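Local coordinates for hypothetical protein TM1070 (Thermotoga maritima, PDB 1NC7) that probably acts as a soluble transducer for a sensory rhodopsin and binds magnesium ions as a four-chain assembly, at residues 118-122 and 123-127. Sequence-based numbering, arbitrary orientation.
Sequences LDVGK and NHYTL. With MG (magnesium ion), chain G.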
# COMPACT_ATOMS: atom_id res chain seq x y z
N LEU D 118 -13.47 -0.07 -2.25
CA LEU D 118 -14.34 1.01 -1.79
C LEU D 118 -15.39 0.32 -0.93
O LEU D 118 -16.14 -0.53 -1.41
CB LEU D 118 -15.04 1.72 -2.95
CG LEU D 118 -16.13 2.70 -2.47
CD1 LEU D 118 -15.49 3.88 -1.75
CD2 LEU D 118 -16.95 3.18 -3.66
N ASP D 119 -15.42 0.68 0.35
CA ASP D 119 -16.38 0.11 1.28
C ASP D 119 -17.27 1.30 1.63
O ASP D 119 -16.83 2.22 2.32
CB ASP D 119 -15.67 -0.41 2.53
CG ASP D 119 -16.57 -1.26 3.40
OD1 ASP D 119 -17.81 -1.13 3.30
OD2 ASP D 119 -16.03 -2.05 4.21
N VAL D 120 -18.50 1.27 1.15
CA VAL D 120 -19.42 2.38 1.39
C VAL D 120 -20.77 1.92 1.90
O VAL D 120 -21.19 0.79 1.67
CB VAL D 120 -19.61 3.20 0.09
CG1 VAL D 120 -20.27 2.34 -0.97
CG2 VAL D 120 -20.43 4.45 0.37
N GLY D 121 -21.45 2.81 2.61
CA GLY D 121 -22.76 2.51 3.14
C GLY D 121 -23.43 3.83 3.47
O GLY D 121 -22.87 4.89 3.21
N LYS D 122 -24.63 3.77 4.05
CA LYS D 122 -25.33 5.00 4.40
C LYS D 122 -24.51 5.84 5.37
O LYS D 122 -24.53 7.07 5.30
CB LYS D 122 -26.69 4.68 5.01
CG LYS D 122 -27.48 5.92 5.40
CD LYS D 122 -28.88 5.58 5.88
CE LYS D 122 -29.65 6.84 6.22
NZ LYS D 122 -29.69 7.78 5.07
N ASN D 123 -23.78 5.17 6.27
CA ASN D 123 -22.99 5.87 7.27
C ASN D 123 -21.47 5.68 7.25
O ASN D 123 -20.82 5.85 8.28
CB ASN D 123 -23.52 5.54 8.67
CG ASN D 123 -24.91 6.09 8.91
OD1 ASN D 123 -25.87 5.73 8.22
ND2 ASN D 123 -25.03 6.98 9.89
N HIS D 124 -20.91 5.31 6.11
CA HIS D 124 -19.46 5.16 5.99
C HIS D 124 -19.02 5.21 4.53
O HIS D 124 -19.81 4.97 3.62
CB HIS D 124 -18.95 3.87 6.66
CG HIS D 124 -19.26 2.62 5.89
ND1 HIS D 124 -20.49 2.00 5.93
CD2 HIS D 124 -18.48 1.87 5.07
CE1 HIS D 124 -20.45 0.91 5.18
NE2 HIS D 124 -19.25 0.81 4.65
N TYR D 125 -17.75 5.54 4.32
CA TYR D 125 -17.18 5.64 2.98
C TYR D 125 -15.67 5.61 3.16
O TYR D 125 -15.08 6.54 3.69
CB TYR D 125 -17.63 6.96 2.35
CG TYR D 125 -17.25 7.18 0.90
CD1 TYR D 125 -18.22 7.52 -0.04
CD2 TYR D 125 -15.92 7.13 0.48
CE1 TYR D 125 -17.88 7.81 -1.36
CE2 TYR D 125 -15.56 7.42 -0.84
CZ TYR D 125 -16.55 7.76 -1.75
OH TYR D 125 -16.22 8.08 -3.05
N THR D 126 -15.03 4.52 2.73
CA THR D 126 -13.59 4.42 2.89
C THR D 126 -12.91 3.68 1.75
O THR D 126 -13.50 2.79 1.13
CB THR D 126 -13.24 3.74 4.23
OG1 THR D 126 -11.83 3.79 4.44
CG2 THR D 126 -13.71 2.30 4.25
N LEU D 127 -11.67 4.07 1.48
CA LEU D 127 -10.86 3.47 0.42
C LEU D 127 -9.56 2.89 0.97
O LEU D 127 -9.03 3.39 1.96
CB LEU D 127 -10.48 4.52 -0.62
CG LEU D 127 -11.52 5.05 -1.60
CD1 LEU D 127 -10.99 6.30 -2.31
CD2 LEU D 127 -11.85 3.96 -2.61
MG MG G . -7.82 4.32 3.65
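H124 lays its imidazole across the neighbouring strand and reaches D119 with its ring edge: H124 NE2 donates to D119 OD1 at 2.8 Å, with the acceptor close to the ring plane. The carboxylate stands nearly upright to that ring, the planes 80° apart, and OD1 is met from above its own plane. In H124, chi1 of 74° sets CG between the backbone N and the carbonyl carbon, folding the ring over the backbone of V120 and G121; H124 CE1 comes within 3.3 Å of G121 N. The ring packs against the backbone at G121, which has no side chain. The other oxygen of D119, OD2, bonds to Y125 OH of a neighbouring subunit, whose ring also stacks on H124. A leucine in place of H124 would probably leave D119 OD1 without its ring N-H and lose the aromatic stack with Y125 of that subunit.

On the opposite face, L118 presses CD1 over the ring of Y125, a CH-pi contact 4.1 Å from the centroid, and the same methyl meets L127 CD2 at 3.7 Å. V120 CG2 comes obliquely to Y125 CD1. Within the sheet, D119 and T126 form an antiparallel hydrogen-bonded pair: D119 N bonds to T126 O at 3.0 Å, and T126 N returns a bond to D119 O. L127 O binds magnesium at 2.3 Å, together with the same carbonyl oxygen from each of the three other subunits. This is the end of an antiparallel beta hairpin, closed by a type I turn from G121 to H124, that brings the four chains together around the metal.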